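Local atomic coordinates of vibralactone Cyclase (Boreostereum vibrans, PDB entry 6KD0), a protein that probably catalyses the cyclization that forms the fused bicyclic beta-lactone of vibralactone, acting as an enzyme of the alpha/beta hydrolase family. Residues P28-P31 / F32-E36; P210-P214 / E215-E219; P235-K239 / K240-W244; G287-Y290 / H291-K295. One frame throughout, in Å; residues are numbered along the deposited sequence.

Contact 1 (P28-P31 / F32-E36); sequences PTDP and FPPLE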
loop_
_atom_site.group_PDB
_atom_site.type_symbol
_atom_site.label_atom_id
_atom_site.label_comp_id
_atom_site.label_asym_id
_atom_site.label_seq_id
_atom_site.Cartn_x
_atom_site.Cartn_y
_atom_site.Cartn_z
ATOM N N PRO A 28 24.233 -6.071 0.669
ATOM C CA PRO A 28 24.780 -7.328 1.186
ATOM C C PRO A 28 25.621 -8.010 0.121
ATOM O O PRO A 28 25.466 -7.780 -1.081
ATOM C CB PRO A 28 23.531 -8.148 1.529
ATOM C CG PRO A 28 22.514 -7.651 0.544
ATOM C CD PRO A 28 22.781 -6.167 0.424
ATOM N N THR A 29 26.538 -8.856 0.578
ATOM C CA THR A 29 27.399 -9.570 -0.358
ATOM C C THR A 29 26.717 -10.791 -0.972
ATOM O O THR A 29 27.205 -11.302 -1.983
ATOM C CB THR A 29 28.697 -9.981 0.337
ATOM O OG1 THR A 29 28.397 -10.659 1.568
ATOM C CG2 THR A 29 29.550 -8.738 0.627
ATOM N N ASP A 30 25.593 -11.237 -0.400
ATOM C CA ASP A 30 24.828 -12.371 -0.931
ATOM C C ASP A 30 24.350 -12.086 -2.351
ATOM O O ASP A 30 23.724 -11.047 -2.576
ATOM C CB ASP A 30 23.576 -12.613 -0.084
ATOM C CG ASP A 30 23.854 -13.291 1.224
ATOM O OD1 ASP A 30 24.979 -13.784 1.431
ATOM O OD2 ASP A 30 22.918 -13.347 2.048
ATOM N N PRO A 31 24.535 -13.003 -3.305
ATOM C CA PRO A 31 23.867 -12.822 -4.607
ATOM C C PRO A 31 22.358 -12.734 -4.482
ATOM O O PRO A 31 21.727 -11.922 -5.168
ATOM C CB PRO A 31 24.292 -14.067 -5.402
ATOM C CG PRO A 31 25.514 -14.576 -4.698
ATOM C CD PRO A 31 25.322 -14.250 -3.263
ATOM N N PHE A 32 21.763 -13.537 -3.606
ATOM C CA PHE A 32 20.319 -13.500 -3.367
ATOM C C PHE A 32 20.058 -13.824 -1.897
ATOM O O PHE A 32 20.010 -15.002 -1.505
ATOM C CB PHE A 32 19.561 -14.451 -4.291
ATOM C CG PHE A 32 18.083 -14.182 -4.348
ATOM C CD1 PHE A 32 17.235 -14.711 -3.388
ATOM C CD2 PHE A 32 17.543 -13.388 -5.353
ATOM C CE1 PHE A 32 15.869 -14.463 -3.430
ATOM C CE2 PHE A 32 16.173 -13.135 -5.406
ATOM C CZ PHE A 32 15.336 -13.675 -4.437
ATOM N N PRO A 33 19.878 -12.809 -1.056
ATOM C CA PRO A 33 19.648 -13.039 0.369
ATOM C C PRO A 33 18.409 -13.885 0.598
ATOM O O PRO A 33 17.389 -13.700 -0.084
ATOM C CB PRO A 33 19.455 -11.622 0.932
ATOM C CG PRO A 33 20.089 -10.722 -0.061
ATOM C CD PRO A 33 19.947 -11.375 -1.395
ATOM N N PRO A 34 18.457 -14.812 1.553
ATOM C CA PRO A 34 17.294 -15.658 1.851
ATOM C C PRO A 34 16.229 -14.869 2.605
ATOM O O PRO A 34 16.471 -13.766 3.093
ATOM C CB PRO A 34 17.876 -16.771 2.726
ATOM C CG PRO A 34 19.060 -16.122 3.409
ATOM C CD PRO A 34 19.590 -15.070 2.464
ATOM N N LEU A 35 15.033 -15.467 2.695
ATOM C CA LEU A 35 13.895 -14.768 3.292
ATOM C C LEU A 35 14.198 -14.282 4.706
ATOM O O LEU A 35 13.848 -13.149 5.074
ATOM C CB LEU A 35 12.658 -15.673 3.304
ATOM C CG LEU A 35 11.394 -14.998 3.839
ATOM C CD1 LEU A 35 11.131 -13.642 3.170
ATOM C CD2 LEU A 35 10.224 -15.918 3.649
ATOM N N GLU A 36 14.858 -15.118 5.516
ATOM C CA GLU A 36 15.134 -14.715 6.894
ATOM C C GLU A 36 16.033 -13.490 6.946
ATOM O O GLU A 36 15.840 -12.623 7.803
ATOM C CB GLU A 36 15.754 -15.858 7.692
ATOM C CG GLU A 36 17.126 -16.291 7.229
ATOM C CD GLU A 36 17.077 -17.474 6.269
ATOM O OE1 GLU A 36 18.125 -18.156 6.142
ATOM O OE2 GLU A 36 16.005 -17.708 5.639
#

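Contact 2 (P210-P214 / E215-E219); sequences PTCHP and EAMPE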
loop_
_atom_site.group_PDB
_atom_site.type_symbol
_atom_site.label_atom_id
_atom_site.label_comp_id
_atom_site.label_asym_id
_atom_site.label_seq_id
_atom_site.Cartn_x
_atom_site.Cartn_y
_atom_site.Cartn_z
ATOM N N PRO A 210 1.973 -4.530 -7.022
ATOM C CA PRO A 210 1.774 -5.553 -8.056
ATOM C C PRO A 210 0.283 -5.677 -8.320
ATOM O O PRO A 210 -0.541 -5.446 -7.431
ATOM C CB PRO A 210 2.352 -6.834 -7.430
ATOM C CG PRO A 210 2.270 -6.597 -5.925
ATOM C CD PRO A 210 2.301 -5.106 -5.697
ATOM N N THR A 211 -0.070 -5.965 -9.576
ATOM C CA THR A 211 -1.477 -6.082 -9.956
ATOM C C THR A 211 -1.810 -7.371 -10.681
ATOM O O THR A 211 -2.999 -7.695 -10.792
ATOM C CB THR A 211 -1.907 -4.905 -10.842
ATOM O OG1 THR A 211 -1.197 -4.971 -12.086
ATOM C CG2 THR A 211 -1.603 -3.581 -10.149
ATOM N N CYS A 212 -0.823 -8.121 -11.162
ATOM C CA CYS A 212 -1.137 -9.297 -11.958
ATOM C C CYS A 212 0.055 -10.234 -11.967
ATOM O O CYS A 212 1.186 -9.799 -12.203
ATOM C CB CYS A 212 -1.507 -8.894 -13.399
ATOM S SG CYS A 212 -2.248 -10.241 -14.323
ATOM N N HIS A 213 -0.206 -11.510 -11.719
ATOM C CA HIS A 213 0.802 -12.533 -11.924
ATOM C C HIS A 213 1.292 -12.499 -13.377
ATOM O O HIS A 213 0.472 -12.399 -14.302
ATOM C CB HIS A 213 0.215 -13.900 -11.587
ATOM C CG HIS A 213 1.247 -14.953 -11.342
ATOM N ND1 HIS A 213 2.101 -15.398 -12.328
ATOM C CD2 HIS A 213 1.557 -15.655 -10.224
ATOM C CE1 HIS A 213 2.898 -16.328 -11.826
ATOM N NE2 HIS A 213 2.589 -16.501 -10.553
ATOM N N PRO A 214 2.598 -12.573 -13.617
ATOM C CA PRO A 214 3.091 -12.553 -15.009
ATOM C C PRO A 214 2.518 -13.661 -15.873
ATOM O O PRO A 214 2.297 -13.468 -17.078
ATOM C CB PRO A 214 4.609 -12.701 -14.831
ATOM C CG PRO A 214 4.876 -12.103 -13.487
ATOM C CD PRO A 214 3.696 -12.503 -12.636
ATOM N N GLU A 215 2.258 -14.826 -15.294
ATOM C CA GLU A 215 1.691 -15.917 -16.072
ATOM C C GLU A 215 0.217 -15.711 -16.389
ATOM O O GLU A 215 -0.333 -16.464 -17.195
ATOM C CB GLU A 215 1.919 -17.237 -15.335
ATOM C CG GLU A 215 3.409 -17.488 -15.090
ATOM C CD GLU A 215 3.709 -18.866 -14.534
ATOM O OE1 GLU A 215 4.872 -19.313 -14.653
ATOM O OE2 GLU A 215 2.789 -19.497 -13.971
ATOM N N ALA A 216 -0.427 -14.702 -15.801
ATOM C CA ALA A 216 -1.829 -14.407 -16.074
ATOM C C ALA A 216 -2.041 -13.071 -16.775
ATOM O O ALA A 216 -3.192 -12.657 -16.943
ATOM C CB ALA A 216 -2.639 -14.432 -14.773
ATOM N N MET A 217 -0.971 -12.376 -17.156
ATOM C CA MET A 217 -1.107 -11.121 -17.878
ATOM C C MET A 217 -1.878 -11.358 -19.173
ATOM O O MET A 217 -1.477 -12.212 -19.976
ATOM C CB MET A 217 0.267 -10.541 -18.189
ATOM C CG MET A 217 0.235 -9.216 -18.901
ATOM S SD MET A 217 -0.531 -7.941 -17.897
ATOM C CE MET A 217 0.537 -7.954 -16.455
ATOM N N PRO A 218 -2.975 -10.643 -19.415
ATOM C CA PRO A 218 -3.746 -10.884 -20.641
ATOM C C PRO A 218 -2.901 -10.590 -21.869
ATOM O O PRO A 218 -2.136 -9.623 -21.903
ATOM C CB PRO A 218 -4.926 -9.918 -20.512
ATOM C CG PRO A 218 -5.045 -9.682 -19.047
ATOM C CD PRO A 218 -3.625 -9.634 -18.570
ATOM N N GLU A 219 -3.020 -11.474 -22.865
ATOM C CA GLU A 219 -2.188 -11.376 -24.062
ATOM C C GLU A 219 -2.243 -9.979 -24.671
ATOM O O GLU A 219 -1.204 -9.405 -25.023
ATOM C CB GLU A 219 -2.623 -12.429 -25.084
ATOM C CG GLU A 219 -1.586 -12.706 -26.170
ATOM C CD GLU A 219 -0.288 -13.280 -25.623
ATOM O OE1 GLU A 219 -0.333 -14.127 -24.699
ATOM O OE2 GLU A 219 0.782 -12.888 -26.137
#

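Contact 3 (P235-K239 / K240-W244); sequences PLLSK and KEVYW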
loop_
_atom_site.group_PDB
_atom_site.type_symbol
_atom_site.label_atom_id
_atom_site.label_comp_id
_atom_site.label_asym_id
_atom_site.label_seq_id
_atom_site.Cartn_x
_atom_site.Cartn_y
_atom_site.Cartn_z
ATOM N N PRO A 235 17.388 -0.909 -8.796
ATOM C CA PRO A 235 17.637 -0.915 -7.354
ATOM C C PRO A 235 16.393 -1.331 -6.580
ATOM O O PRO A 235 15.262 -0.990 -6.946
ATOM C CB PRO A 235 18.015 0.541 -7.059
ATOM C CG PRO A 235 18.514 1.077 -8.356
ATOM C CD PRO A 235 17.679 0.404 -9.398
ATOM N N LEU A 236 16.620 -2.093 -5.507
ATOM C CA LEU A 236 15.648 -2.425 -4.464
ATOM C C LEU A 236 14.579 -3.419 -4.917
ATOM O O LEU A 236 13.909 -3.999 -4.072
ATOM C CB LEU A 236 14.960 -1.160 -3.902
ATOM C CG LEU A 236 15.843 -0.041 -3.340
ATOM C CD1 LEU A 236 14.971 1.070 -2.793
ATOM C CD2 LEU A 236 16.790 -0.562 -2.254
ATOM N N LEU A 237 14.391 -3.627 -6.222
ATOM C CA LEU A 237 13.457 -4.654 -6.681
ATOM C C LEU A 237 13.795 -5.083 -8.101
ATOM O O LEU A 237 13.621 -4.310 -9.048
ATOM C CB LEU A 237 12.005 -4.163 -6.619
ATOM C CG LEU A 237 10.978 -5.213 -7.066
ATOM C CD1 LEU A 237 10.980 -6.427 -6.118
ATOM C CD2 LEU A 237 9.565 -4.599 -7.164
ATOM N N SER A 238 14.271 -6.310 -8.256
ATOM C CA SER A 238 14.592 -6.873 -9.555
ATOM C C SER A 238 13.423 -7.726 -10.036
ATOM O O SER A 238 12.549 -8.103 -9.254
ATOM C CB SER A 238 15.874 -7.699 -9.463
ATOM O OG SER A 238 15.678 -8.830 -8.626
ATOM N N LYS A 239 13.391 -7.974 -11.351
ATOM C CA LYS A 239 12.462 -8.948 -11.924
ATOM C C LYS A 239 12.582 -10.304 -11.240
ATOM O O LYS A 239 11.579 -10.963 -10.930
ATOM C CB LYS A 239 12.729 -9.085 -13.427
ATOM C CG LYS A 239 12.024 -10.263 -14.083
ATOM C CD LYS A 239 12.226 -10.230 -15.599
ATOM C CE LYS A 239 11.279 -11.182 -16.304
ATOM N NZ LYS A 239 11.860 -12.539 -16.469
ATOM N N LYS A 240 13.813 -10.753 -11.026
ATOM C CA LYS A 240 14.025 -12.006 -10.318
ATOM C C LYS A 240 13.305 -12.016 -8.970
ATOM O O LYS A 240 12.689 -13.021 -8.596
ATOM C CB LYS A 240 15.529 -12.229 -10.139
ATOM C CG LYS A 240 15.905 -13.513 -9.425
ATOM C CD LYS A 240 17.421 -13.651 -9.347
ATOM C CE LYS A 240 17.810 -14.954 -8.661
ATOM N NZ LYS A 240 19.286 -15.161 -8.615
ATOM N N GLU A 241 13.374 -10.901 -8.233
ATOM C CA GLU A 241 12.739 -10.809 -6.919
ATOM C C GLU A 241 11.220 -10.807 -7.045
ATOM O O GLU A 241 10.515 -11.414 -6.226
ATOM C CB GLU A 241 13.225 -9.549 -6.195
ATOM C CG GLU A 241 14.645 -9.652 -5.641
ATOM C CD GLU A 241 15.140 -8.347 -5.032
ATOM O OE1 GLU A 241 15.687 -8.372 -3.908
ATOM O OE2 GLU A 241 14.982 -7.294 -5.675
ATOM N N VAL A 242 10.699 -10.116 -8.066
ATOM C CA VAL A 242 9.259 -10.117 -8.317
ATOM C C VAL A 242 8.763 -11.550 -8.508
ATOM O O VAL A 242 7.786 -11.993 -7.872
ATOM C CB VAL A 242 8.939 -9.223 -9.528
ATOM C CG1 VAL A 242 7.506 -9.461 -10.013
ATOM C CG2 VAL A 242 9.143 -7.747 -9.148
ATOM N N TYR A 243 9.437 -12.297 -9.388
ATOM C CA TYR A 243 9.048 -13.687 -9.633
ATOM C C TYR A 243 9.179 -14.533 -8.367
ATOM O O TYR A 243 8.356 -15.428 -8.113
ATOM C CB TYR A 243 9.898 -14.276 -10.767
ATOM C CG TYR A 243 9.371 -13.955 -12.147
ATOM C CD1 TYR A 243 9.170 -12.641 -12.541
ATOM C CD2 TYR A 243 9.060 -14.968 -13.050
ATOM C CE1 TYR A 243 8.679 -12.329 -13.808
ATOM C CE2 TYR A 243 8.574 -14.678 -14.315
ATOM C CZ TYR A 243 8.388 -13.356 -14.690
ATOM O OH TYR A 243 7.898 -13.050 -15.941
ATOM N N TRP A 244 10.203 -14.265 -7.553
ATOM C CA TRP A 244 10.371 -15.051 -6.331
ATOM C C TRP A 244 9.229 -14.793 -5.346
ATOM O O TRP A 244 8.712 -15.729 -4.728
ATOM C CB TRP A 244 11.742 -14.754 -5.713
ATOM C CG TRP A 244 12.091 -15.537 -4.475
ATOM C CD1 TRP A 244 12.342 -16.880 -4.383
ATOM C CD2 TRP A 244 12.285 -15.002 -3.165
ATOM N NE1 TRP A 244 12.661 -17.212 -3.082
ATOM C CE2 TRP A 244 12.632 -16.075 -2.317
ATOM C CE3 TRP A 244 12.180 -13.716 -2.620
ATOM C CZ2 TRP A 244 12.888 -15.902 -0.959
ATOM C CZ3 TRP A 244 12.441 -13.547 -1.275
ATOM C CH2 TRP A 244 12.789 -14.636 -0.458
#

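Contact 4 (G287-Y290 / H291-K295); sequences GLLY and HALVK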
loop_
_atom_site.group_PDB
_atom_site.type_symbol
_atom_site.label_atom_id
_atom_site.label_comp_id
_atom_site.label_asym_id
_atom_site.label_seq_id
_atom_site.Cartn_x
_atom_site.Cartn_y
_atom_site.Cartn_z
ATOM N N GLY A 287 1.142 -1.609 -12.823
ATOM C CA GLY A 287 0.400 -0.623 -12.055
ATOM C C GLY A 287 -0.217 0.451 -12.935
ATOM O O GLY A 287 -1.371 0.848 -12.741
ATOM N N LEU A 288 0.548 0.949 -13.906
ATOM C CA LEU A 288 -0.011 1.930 -14.841
ATOM C C LEU A 288 -1.171 1.334 -15.634
ATOM O O LEU A 288 -2.179 2.004 -15.886
ATOM C CB LEU A 288 1.085 2.432 -15.776
ATOM C CG LEU A 288 2.224 3.221 -15.119
ATOM C CD1 LEU A 288 3.215 3.684 -16.176
ATOM C CD2 LEU A 288 1.662 4.386 -14.344
ATOM N N LEU A 289 -1.069 0.054 -15.984
ATOM C CA LEU A 289 -2.147 -0.616 -16.693
ATOM C C LEU A 289 -3.389 -0.710 -15.821
ATOM O O LEU A 289 -4.504 -0.431 -16.283
ATOM C CB LEU A 289 -1.685 -2.004 -17.128
ATOM C CG LEU A 289 -2.727 -2.910 -17.760
ATOM C CD1 LEU A 289 -3.248 -2.257 -19.027
ATOM C CD2 LEU A 289 -2.074 -4.257 -18.045
ATOM N N TYR A 290 -3.213 -1.116 -14.552
ATOM C CA TYR A 290 -4.351 -1.208 -13.639
ATOM C C TYR A 290 -5.032 0.148 -13.508
ATOM O O TYR A 290 -6.264 0.252 -13.582
ATOM C CB TYR A 290 -3.895 -1.732 -12.257
ATOM C CG TYR A 290 -5.035 -1.819 -11.247
ATOM C CD1 TYR A 290 -5.433 -0.700 -10.499
ATOM C CD2 TYR A 290 -5.737 -3.002 -11.072
ATOM C CE1 TYR A 290 -6.477 -0.766 -9.611
ATOM C CE2 TYR A 290 -6.793 -3.083 -10.179
ATOM C CZ TYR A 290 -7.159 -1.964 -9.462
ATOM O OH TYR A 290 -8.204 -2.044 -8.580
ATOM N N HIS A 291 -4.233 1.207 -13.369
ATOM C CA HIS A 291 -4.790 2.547 -13.278
ATOM C C HIS A 291 -5.554 2.931 -14.547
ATOM O O HIS A 291 -6.619 3.562 -14.473
ATOM C CB HIS A 291 -3.664 3.531 -13.004
ATOM C CG HIS A 291 -4.060 4.954 -13.201
ATOM N ND1 HIS A 291 -3.783 5.647 -14.363
ATOM C CD2 HIS A 291 -4.701 5.820 -12.384
ATOM C CE1 HIS A 291 -4.235 6.881 -14.251
ATOM N NE2 HIS A 291 -4.784 7.015 -13.057
ATOM N N ALA A 292 -5.014 2.575 -15.715
ATOM C CA ALA A 292 -5.684 2.874 -16.976
ATOM C C ALA A 292 -7.030 2.167 -17.056
ATOM O O ALA A 292 -8.033 2.762 -17.473
ATOM C CB ALA A 292 -4.789 2.468 -18.150
ATOM N N LEU A 293 -7.069 0.895 -16.649
ATOM C CA LEU A 293 -8.323 0.144 -16.692
ATOM C C LEU A 293 -9.340 0.716 -15.724
ATOM O O LEU A 293 -10.541 0.737 -16.017
ATOM C CB LEU A 293 -8.087 -1.330 -16.380
ATOM C CG LEU A 293 -7.359 -2.165 -17.424
ATOM C CD1 LEU A 293 -7.217 -3.557 -16.898
ATOM C CD2 LEU A 293 -8.134 -2.170 -18.738
ATOM N N VAL A 294 -8.891 1.168 -14.550
ATOM C CA VAL A 294 -9.844 1.732 -13.599
ATOM C C VAL A 294 -10.394 3.052 -14.134
ATOM O O VAL A 294 -11.600 3.324 -14.034
ATOM C CB VAL A 294 -9.203 1.883 -12.200
ATOM C CG1 VAL A 294 -10.055 2.766 -11.308
ATOM C CG2 VAL A 294 -9.013 0.524 -11.549
ATOM N N LYS A 295 -9.529 3.873 -14.742
ATOM C CA LYS A 295 -9.984 5.125 -15.335
ATOM C C LYS A 295 -10.976 4.876 -16.473
ATOM O O LYS A 295 -12.018 5.530 -16.550
ATOM C CB LYS A 295 -8.772 5.927 -15.817
ATOM C CG LYS A 295 -9.095 7.299 -16.363
ATOM C CD LYS A 295 -7.836 8.015 -16.829
ATOM C CE LYS A 295 -8.148 9.471 -17.161
ATOM N NZ LYS A 295 -6.971 10.383 -17.023
HETATM O O HOH W 1 -2.161 4.785 -16.482
#

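Contact 1 (P28-P31 / F32-E36)
Pro33 packs its ring against Asp30 and Pro28 in the proline-rich loop that leads from helix 18-24 into helix 35-54, with Pro34 at the N-cap position of the second helix. No hydrogen bond joins residues 28-31 to 32-36; four proline rings restrict the backbone, and van der Waals contact does the rest. The touching corner of Pro33 is CG, which lies 4.0 Å from CB of Asp30 and reaches CG of Pro28 at a similar range, the two proline rings crossing at about a right angle. Phe32 follows Pro31 directly and turns its ring away from the loop, CG being trans to the backbone N (chi1 -164°), so that the ring lies instead among Lys240, Glu241 and Trp244 of helix 239-249. Arg38 ties this side down twice, by a cation-pi contact with the Phe32 ring and by a hydrogen bond from NE to Pro33 O. On the exposed side, the Asp30 side chain crosses Pro34 at about a right angle, and its OD2 ends 3.7 Å from CA of Pro33 and 3.8 Å from CD of Pro34.

Contact 2 (P210-P214 / E215-E219)
Glu215 gives its backbone N-H to ND1 of His213, 3.0 Å from N to ND1, and the donor lies only 5° out of the ring plane, at the ring edge. With ND1 accepting, the imidazole is probably neutral and protonated on the other nitrogen. The Glu215 side chain runs alongside the ring in the same direction: CG lies 3.5 Å from CE1 of His213, and the carboxylate plane is turned 47° from the ring. Next, Ala216 N bonds to His213 O at 2.9 Å, reaching the carbonyl from well above its plane. The Ala216 methyl faces Cys212 SG at 4.2 Å from CB and also touches His255 and Leu263. Met217 follows with a weak bond from its N to Pro214 O, 3.4 Å long. Its side chain leaves with CG opposite the backbone N and then bends twice, at chi2 (63°) and chi3, which curls the methyl CE back to 3.8 Å from CB of Cys212. Behind the turn, Glu286 OE1 takes hydrogen bonds from the backbone N of both Thr211 and Cys212, and Ser260 OG is hydrogen-bonded to the N of His213. The bonds from Ala216 to His213 and from Met217 to Pro214 define two overlapping type I beta turns, the second closed by the weak bond, in the long loop that follows strand 203-207 of the alpha/beta hydrolase fold.

Contact 3 (P235-K239 / K240-W244)
Ser238 and Glu241 grip each other in both directions at the start of helix 239-249. The Ser238 backbone N donates to Glu241 OE2 at 2.9 Å, on the anti lone pair of that oxygen, while Glu241 N donates back to Ser238 OG at 3.1 Å. For this the serine hydroxyl sits between its own backbone N and carbonyl carbon (chi1 65°), which turns it over the helix end. Glu241 puts CG beside its backbone N, and the extended chain carries the carboxylate back toward Ser238. Beside this pair, the isobutyl group of Leu237 crosses Val242 at about a right angle, with CD2 3.7 Å from CG2 of Val242. Lys239, next in sequence after Ser238, runs obliquely across the ring of Tyr243, one turn later; a bend at chi4 brings NZ to 4.4 Å from the ring centroid, an off-centre cation-pi contact. The first helical bonds start here too, Val242 N to Ser238 O and a nearly straight Tyr243 N to Lys239 O. Farther out, the other carboxylate oxygen of Glu241 forms a salt bridge with Arg38 of helix 35-54, a second partner for the acid. With an alanine in place of Glu241, the Ser238 N-H would probably be left without its acceptor and Arg38 without its charged mate. Leu237 also touches Asp281, a likely member of a Ser-His-Asp triad. Ser238 with Glu241 thus forms a capping box, and Leu237 with Val242 a hydrophobic staple, two motifs that often occur together at the N-terminus of a helix.

Contact 4 (G287-Y290 / H291-K295)
Tyr290 and Val294, one helical turn apart, form the tight side of this contact. CG2 of Val294 reaches to 3.4 Å from CE1 of Tyr290, and the two side chains meet at a slant. The phenol points outward and leans toward the next turn, its CG turned away from the backbone N (chi1 179°), which brings CE1 to the Val294 methyl. Beyond the helix the same ring meets His267 edge-to-face and packs on Leu184 and His188 of helix 178-192. Cutting it back to an alanine is likely to open a gap toward helix 178-192 and leave the Val294 methyl and the His267 ring without their aromatic neighbour. Leu289 and Leu293 touch more loosely, 4.4 Å from CD1 to CG. On the looser side, where partly exposed His291 packs on strand 301-307, a water donates to Leu288 O at 2.8 Å and is hydrogen-bonded to ND1 of His291 at 2.8 Å, in the imidazole plane at its edge. Leu288 O thus holds two donors, this water and Ala292 N. Helix 284-296 is the connecting helix of a beta-alpha-beta crossover between the parallel strands 273-278 and 301-307 of the hydrolase sheet.

The contacts follow one another along the chain in numerical order, and in space they touch in the order 1-3-2-4. Contact 1, on the surface at the N-terminal end of helix 35-54, lies about 12 Å centre to centre from contact 3, and Phe32 and Leu35 both pack on helix 239-249. Contact 3 reaches contact 2, about 15 Å away between centres, where Tyr243 OH comes 3.5 Å from CB of Pro214. Contact 2 in turn lies against helix 284-296 of contact 4, with Thr211 CG2 3.6 Å from CB of Tyr290. Contacts 1 and 4 are about 33 Å apart between centres, so this series of touches links the N-terminal segment to the flank of the central sheet.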